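Local coordinates for 27kDa outer membrane protein (Silicibacter pomeroyi, PDB 3GYK) that probably acts as a thiol-disulfide oxidoreductase, built on a DsbA-like thioredoxin domain that makes up most of the crystallised part, at residues 74-77 with 83-86; 85-90 with 104-109. One frame throughout, in Å; residues are numbered along the deposited sequence.

Interaction 1. Residues 74-77 with 83-86; sequences AALA and KYEA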
ATOM      1  N   ALA A  74      -8.005   1.420   9.387  1.00  9.37           N
ATOM      2  CA  ALA A  74      -7.130   1.744  10.529  1.00  9.80           C
ATOM      3  C   ALA A  74      -5.805   2.310  10.018  1.00 10.01           C
ATOM      4  O   ALA A  74      -5.311   3.317  10.532  1.00 10.18           O
ATOM      5  CB  ALA A  74      -6.878   0.512  11.336  1.00 10.24           C
ATOM      6  N   ALA A  75      -5.239   1.657   9.007  1.00 10.01           N
ATOM      7  CA  ALA A  75      -3.977   2.108   8.448  1.00  9.83           C
ATOM      8  C   ALA A  75      -4.120   3.522   7.892  1.00  9.91           C
ATOM      9  O   ALA A  75      -3.307   4.396   8.215  1.00  9.96           O
ATOM     10  CB  ALA A  75      -3.471   1.113   7.352  1.00  9.81           C
ATOM     11  N   LEU A  76      -5.148   3.764   7.082  1.00  9.75           N
ATOM     12  CA  LEU A  76      -5.345   5.104   6.519  1.00  9.82           C
ATOM     13  C   LEU A  76      -5.566   6.123   7.631  1.00  9.78           C
ATOM     14  O   LEU A  76      -5.042   7.236   7.546  1.00  9.75           O
ATOM     15  CB  LEU A  76      -6.511   5.131   5.524  1.00  9.84           C
ATOM     16  CG  LEU A  76      -6.226   4.345   4.232  1.00 10.75           C
ATOM     17  CD1 LEU A  76      -7.534   4.039   3.454  1.00 12.34           C
ATOM     18  CD2 LEU A  76      -5.175   5.084   3.353  1.00 11.27           C
ATOM     19  N   ALA A  77      -6.333   5.751   8.668  1.00  9.36           N
ATOM     20  CA  ALA A  77      -6.518   6.646   9.821  1.00  9.08           C
ATOM     21  C   ALA A  77      -5.200   6.997  10.532  1.00  9.59           C
ATOM     22  O   ALA A  77      -5.071   8.096  11.098  1.00 10.27           O
ATOM     23  CB  ALA A  77      -7.548   6.063  10.847  1.00  8.37           C
ATOM     24  N   LYS A  83       1.833   8.061  11.565  1.00 11.98           N
ATOM     25  CA  LYS A  83       2.382   6.743  11.832  1.00 11.56           C
ATOM     26  C   LYS A  83       1.968   5.711  10.778  1.00 11.50           C
ATOM     27  O   LYS A  83       2.027   4.513  11.041  1.00 11.13           O
ATOM     28  CB  LYS A  83       1.965   6.272  13.239  1.00 11.58           C
ATOM     29  CG  LYS A  83       2.710   6.962  14.378  1.00 12.26           C
ATOM     30  CD  LYS A  83       2.214   6.460  15.741  1.00 16.35           C
ATOM     31  CE  LYS A  83       3.181   6.822  16.849  1.00 18.01           C
ATOM     32  NZ  LYS A  83       3.044   8.263  17.220  1.00 20.34           N
ATOM     33  N   TYR A  84       1.575   6.175   9.584  1.00 11.72           N
ATOM     34  CA  TYR A  84       1.152   5.262   8.513  1.00 12.34           C
ATOM     35  C   TYR A  84       2.207   4.198   8.202  1.00 13.25           C
ATOM     36  O   TYR A  84       1.915   2.993   8.215  1.00 13.32           O
ATOM     37  CB  TYR A  84       0.741   6.016   7.216  1.00 11.56           C
ATOM     38  CG  TYR A  84       0.308   5.031   6.157  1.00 11.56           C
ATOM     39  CD1 TYR A  84      -0.988   4.515   6.158  1.00 12.42           C
ATOM     40  CD2 TYR A  84       1.225   4.547   5.206  1.00 13.61           C
ATOM     41  CE1 TYR A  84      -1.389   3.580   5.190  1.00 10.84           C
ATOM     42  CE2 TYR A  84       0.854   3.611   4.264  1.00 13.35           C
ATOM     43  CZ  TYR A  84      -0.455   3.116   4.281  1.00 13.91           C
ATOM     44  OH  TYR A  84      -0.832   2.177   3.365  1.00 13.78           O
ATOM     45  N   GLU A  85       3.431   4.628   7.893  1.00 13.16           N
ATOM     46  CA  GLU A  85       4.447   3.672   7.460  1.00 13.28           C
ATOM     47  C   GLU A  85       4.746   2.608   8.531  1.00 12.95           C
ATOM     48  O   GLU A  85       4.774   1.408   8.220  1.00 13.36           O
ATOM     49  CB  GLU A  85       5.748   4.378   7.014  1.00 14.23           C
ATOM     50  CG  GLU A  85       6.769   3.388   6.466  1.00 16.37           C
ATOM     51  CD  GLU A  85       8.029   4.025   5.883  1.00 21.87           C
ATOM     52  OE1 GLU A  85       8.030   5.264   5.627  1.00 20.77           O
ATOM     53  OE2 GLU A  85       9.018   3.271   5.690  1.00 20.30           O
ATOM     54  N   ALA A  86       4.970   3.043   9.774  1.00 12.55           N
ATOM     55  CA  ALA A  86       5.309   2.101  10.841  1.00 12.15           C
ATOM     56  C   ALA A  86       4.156   1.119  11.042  1.00 12.43           C
ATOM     57  O   ALA A  86       4.370  -0.092  11.236  1.00 12.62           O
ATOM     58  CB  ALA A  86       5.593   2.844  12.130  1.00 11.85           C
TER
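Tyr-84 turns the edge of its ring toward the backbone of Ala-75 and Leu-76 in the last turn of helix 66-77. Its CD1 lies 3.1 Å from Ala-75 O, and both that oxygen and Leu-76 N sit at the ring edge, close to its plane. The ring therefore meets the backbone edge-on, with an aromatic C-H directed at a carbonyl. One position further round, CE1 comes within 3.9 Å of Ala-75 CB and 4.5 Å of Leu-76 CD2, two carbons that approach it from opposite sides of the ring plane. CG stands anti to the backbone N (chi1 -180°), beside the carbonyl carbon, and from there the ring reaches Ala-75. Beyond the ring, OH is hydrogen-bonded to Glu-60 of strand 54-60, which ties the phenol to the central sheet. Cut back to alanine, this position is likely to leave the Glu-60 carboxylate without its hydroxyl partner and a gap beside Ala-75 and Leu-76. With 122 Å² buried in all, the chemistry implies a join made by ring-edge and van der Waals contact between the two helices, while the tyrosine hydroxyl's hydrogen bond goes to Glu-60 on the sheet rather than to the other helix.

Interaction 2. Residues 85-90 with 104-109; sequences EAFHWA and LRIARE. With SO4 (sulfate ion), chain G.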
ATOM      1  N   GLU A  85       3.431   4.628   7.893  1.00 13.16           N
ATOM      2  CA  GLU A  85       4.447   3.672   7.460  1.00 13.28           C
ATOM      3  C   GLU A  85       4.746   2.608   8.531  1.00 12.95           C
ATOM      4  O   GLU A  85       4.774   1.408   8.220  1.00 13.36           O
ATOM      5  CB  GLU A  85       5.748   4.378   7.014  1.00 14.23           C
ATOM      6  CG  GLU A  85       6.769   3.388   6.466  1.00 16.37           C
ATOM      7  CD  GLU A  85       8.029   4.025   5.883  1.00 21.87           C
ATOM      8  OE1 GLU A  85       8.030   5.264   5.627  1.00 20.77           O
ATOM      9  OE2 GLU A  85       9.018   3.271   5.690  1.00 20.30           O
ATOM     10  N   ALA A  86       4.970   3.043   9.774  1.00 12.55           N
ATOM     11  CA  ALA A  86       5.309   2.101  10.841  1.00 12.15           C
ATOM     12  C   ALA A  86       4.156   1.119  11.042  1.00 12.43           C
ATOM     13  O   ALA A  86       4.370  -0.092  11.236  1.00 12.62           O
ATOM     14  CB  ALA A  86       5.593   2.844  12.130  1.00 11.85           C
ATOM     15  N   PHE A  87       2.931   1.635  10.967  1.00 11.34           N
ATOM     16  CA  PHE A  87       1.743   0.793  11.171  1.00 11.56           C
ATOM     17  C   PHE A  87       1.566  -0.213  10.025  1.00 11.89           C
ATOM     18  O   PHE A  87       1.297  -1.408  10.264  1.00 12.88           O
ATOM     19  CB  PHE A  87       0.511   1.699  11.334  1.00 11.25           C
ATOM     20  CG  PHE A  87      -0.734   1.003  11.874  1.00 10.79           C
ATOM     21  CD1 PHE A  87      -0.658  -0.131  12.695  1.00 10.73           C
ATOM     22  CD2 PHE A  87      -1.998   1.536  11.576  1.00 11.06           C
ATOM     23  CE1 PHE A  87      -1.829  -0.726  13.200  1.00  9.88           C
ATOM     24  CE2 PHE A  87      -3.169   0.951  12.065  1.00  9.54           C
ATOM     25  CZ  PHE A  87      -3.083  -0.184  12.892  1.00  9.39           C
ATOM     26  N   HIS A  88       1.770   0.246   8.793  1.00 11.88           N
ATOM     27  CA  HIS A  88       1.721  -0.618   7.622  1.00 11.78           C
ATOM     28  C   HIS A  88       2.690  -1.791   7.728  1.00 12.18           C
ATOM     29  O   HIS A  88       2.287  -2.938   7.519  1.00 11.72           O
ATOM     30  CB  HIS A  88       2.002   0.168   6.328  1.00 11.98           C
ATOM     31  CG  HIS A  88       2.171  -0.710   5.138  1.00 12.38           C
ATOM     32  ND1 HIS A  88       1.103  -1.161   4.403  1.00 12.63           N
ATOM     33  CD2 HIS A  88       3.276  -1.266   4.584  1.00 11.92           C
ATOM     34  CE1 HIS A  88       1.534  -1.946   3.432  1.00 12.93           C
ATOM     35  NE2 HIS A  88       2.852  -2.033   3.525  1.00 12.86           N
ATOM     36  N   TRP A  89       3.961  -1.508   8.039  1.00 12.08           N
ATOM     37  CA  TRP A  89       4.956  -2.564   8.156  1.00 13.39           C
ATOM     38  C   TRP A  89       4.588  -3.530   9.284  1.00 12.90           C
ATOM     39  O   TRP A  89       4.786  -4.743   9.148  1.00 13.89           O
ATOM     40  CB  TRP A  89       6.386  -2.017   8.398  1.00 13.41           C
ATOM     41  CG  TRP A  89       6.965  -1.155   7.266  1.00 15.33           C
ATOM     42  CD1 TRP A  89       7.591   0.068   7.411  1.00 17.00           C
ATOM     43  CD2 TRP A  89       6.957  -1.432   5.853  1.00 16.33           C
ATOM     44  NE1 TRP A  89       7.977   0.553   6.170  1.00 17.41           N
ATOM     45  CE2 TRP A  89       7.601  -0.344   5.203  1.00 16.83           C
ATOM     46  CE3 TRP A  89       6.498  -2.507   5.068  1.00 16.91           C
ATOM     47  CZ2 TRP A  89       7.780  -0.295   3.805  1.00 17.45           C
ATOM     48  CZ3 TRP A  89       6.674  -2.455   3.665  1.00 17.77           C
ATOM     49  CH2 TRP A  89       7.314  -1.354   3.058  1.00 20.02           C
ATOM     50  N   ALA A  90       4.044  -2.998  10.377  1.00 12.34           N
ATOM     51  CA  ALA A  90       3.746  -3.835  11.556  1.00 11.26           C
ATOM     52  C   ALA A  90       2.555  -4.767  11.293  1.00 11.14           C
ATOM     53  O   ALA A  90       2.560  -5.946  11.707  1.00 11.57           O
ATOM     54  CB  ALA A  90       3.508  -2.974  12.794  1.00 11.29           C
ATOM     55  N   LEU A 104      -6.039  -3.619  16.318  1.00 10.11           N
ATOM     56  CA  LEU A 104      -5.946  -2.714  17.475  1.00 11.15           C
ATOM     57  C   LEU A 104      -4.756  -3.030  18.373  1.00 11.80           C
ATOM     58  O   LEU A 104      -4.157  -2.113  18.938  1.00 12.68           O
ATOM     59  CB  LEU A 104      -7.253  -2.644  18.284  1.00 10.88           C
ATOM     60  CG  LEU A 104      -8.400  -1.932  17.545  1.00 11.16           C
ATOM     61  CD1 LEU A 104      -9.661  -1.991  18.366  1.00 10.17           C
ATOM     62  CD2 LEU A 104      -8.077  -0.498  17.166  1.00 11.05           C
ATOM     63  N   ARG A 105      -4.431  -4.316  18.510  0.50 11.73           N
ATOM     64  CA  ARG A 105      -3.241  -4.745  19.238  0.50 11.98           C
ATOM     65  C   ARG A 105      -1.967  -4.156  18.623  0.50 12.16           C
ATOM     66  O   ARG A 105      -1.168  -3.519  19.320  0.50 12.43           O
ATOM     67  CB  ARG A 105      -3.148  -6.275  19.254  0.50 11.81           C
ATOM     68  CG  ARG A 105      -1.787  -6.802  19.673  0.50 11.74           C
ATOM     69  CD  ARG A 105      -1.776  -8.326  19.744  0.50 11.46           C
ATOM     70  NE  ARG A 105      -1.693  -8.969  18.430  0.50 11.00           N
ATOM     71  CZ  ARG A 105      -0.561  -9.158  17.765  0.50  9.47           C
ATOM     72  NH1 ARG A 105       0.584  -8.721  18.270  0.50 10.34           N
ATOM     73  NH2 ARG A 105      -0.573  -9.774  16.591  0.50 11.08           N
ATOM     74  N   ILE A 106      -1.786  -4.386  17.324  1.00 11.90           N
ATOM     75  CA  ILE A 106      -0.641  -3.851  16.567  1.00 12.09           C
ATOM     76  C   ILE A 106      -0.591  -2.308  16.666  1.00 11.71           C
ATOM     77  O   ILE A 106       0.483  -1.750  16.845  1.00 11.34           O
ATOM     78  CB  ILE A 106      -0.640  -4.359  15.070  1.00 11.96           C
ATOM     79  CG1 ILE A 106      -0.498  -5.895  15.003  1.00 11.81           C
ATOM     80  CG2 ILE A 106       0.448  -3.685  14.211  1.00 12.32           C
ATOM     81  CD1 ILE A 106       0.827  -6.458  15.501  1.00 12.44           C
ATOM     82  N   ALA A 107      -1.750  -1.648  16.594  1.00 11.39           N
ATOM     83  CA  ALA A 107      -1.829  -0.184  16.731  1.00 12.16           C
ATOM     84  C   ALA A 107      -1.210   0.302  18.044  1.00 12.51           C
ATOM     85  O   ALA A 107      -0.417   1.244  18.030  1.00 12.05           O
ATOM     86  CB  ALA A 107      -3.268   0.327  16.572  1.00 11.10           C
ATOM     87  N   ARG A 108      -1.569  -0.348  19.157  0.50 12.98           N
ATOM     88  CA  ARG A 108      -0.959  -0.063  20.455  0.50 13.56           C
ATOM     89  C   ARG A 108       0.555  -0.230  20.368  0.50 14.02           C
ATOM     90  O   ARG A 108       1.310   0.657  20.781  0.50 14.23           O
ATOM     91  CB  ARG A 108      -1.525  -0.973  21.554  0.50 13.69           C
ATOM     92  CG  ARG A 108      -3.024  -0.871  21.777  0.50 13.86           C
ATOM     93  CD  ARG A 108      -3.445  -1.473  23.127  0.50 14.41           C
ATOM     94  NE  ARG A 108      -3.205  -2.914  23.226  0.50 14.76           N
ATOM     95  CZ  ARG A 108      -4.009  -3.843  22.701  0.50 14.22           C
ATOM     96  NH1 ARG A 108      -5.112  -3.489  22.035  0.50 11.35           N
ATOM     97  NH2 ARG A 108      -3.715  -5.130  22.848  0.50 14.47           N
ATOM     98  N   GLU A 109       0.985  -1.362  19.813  1.00 14.44           N
ATOM     99  CA  GLU A 109       2.409  -1.690  19.684  1.00 15.47           C
ATOM    100  C   GLU A 109       3.214  -0.598  18.976  1.00 15.62           C
ATOM    101  O   GLU A 109       4.348  -0.310  19.384  1.00 16.22           O
ATOM    102  CB  GLU A 109       2.600  -3.024  18.960  1.00 16.04           C
ATOM    103  CG  GLU A 109       2.223  -4.226  19.803  1.00 19.37           C
ATOM    104  CD  GLU A 109       2.788  -5.553  19.280  1.00 22.28           C
ATOM    105  OE1 GLU A 109       3.437  -5.588  18.210  1.00 21.04           O
ATOM    106  OE2 GLU A 109       2.588  -6.574  19.976  1.00 24.95           O
TER
HETATM  107  S   SO4 G 175       2.678 -10.217  15.830  0.60 41.91           S
HETATM  108  O1  SO4 G 175       3.600 -11.300  15.494  0.60 43.87           O
HETATM  109  O2  SO4 G 175       1.292 -10.621  15.629  0.60 40.08           O
HETATM  110  O3  SO4 G 175       2.867  -9.812  17.223  0.60 43.23           O
HETATM  111  O4  SO4 G 175       3.033  -9.054  15.020  0.60 43.32           O
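Phe-87 and Ala-90 of helix 84-92 meet Ile-106 and Ala-107 of helix 100-109; the axes of 85-90 and 104-109 pass 9.7 Å apart, with 132° between their N-to-C directions. Ile-106 points its CB at the opposing helix and splits there. Its CG2, anti to the backbone N, is pressed to 3.4 Å from Ala-90 CB, tighter than usual for two carbons, and also stands 3.9 Å from Phe-87 CE1 at the edge of that ring. The other branch, CG1, lies above one face of the Arg-105 guanidinium, offset toward the rim, and at its tip CD1 is 3.4 Å from O4 of a sulfate, probably from the crystallisation liquor. Arg-105 has two conformers; in the one given, NH1 bonds sulfate O3 (2.7 Å, 155°) and pairs with Glu-109 OE2 (3.4 Å), but details of the arginine-sulfate contact are doubtful. Ser-95 N also binds the ion. Phe-87 puts CZ 3.7 Å from Ala-107 CB and CE1 3.5 Å from Ala-107 N, the nitrogen lying obliquely to the ring. The small Ala-90 and Ala-107 are consistent with Ile-106 and Phe-87 lying directly against the opposing backbone. Ala-107 also packs on Thr-114 and Leu-117 of helix 114-120, while His-88 is hydrogen-bonded to Tyr-32, and Trp-89 lies against helix 35-50 and strand 16-18.

Along the chain, helix 66-77 leads into helix 84-92, which is followed by helix 100-109, so interaction 1 precedes interaction 2 and they share Glu-85 and Ala-86. Their centres lie 7 Å apart on the same side of the chain's centre. Helix 84-92 is the common element, and Phe-87 joins the two directly: its CE2 lies 3.5 Å from Ala-74 O and its CD2 3.7 Å from Ala-75 CA. Interaction 1 is the nearer to the chain's centre, about 10 Å against 14 Å. The two contacts join three successive helices that lie between strands 54-60 and 147-150 in sequence, as in the helical insertion that DsbA-like proteins carry in their thioredoxin fold.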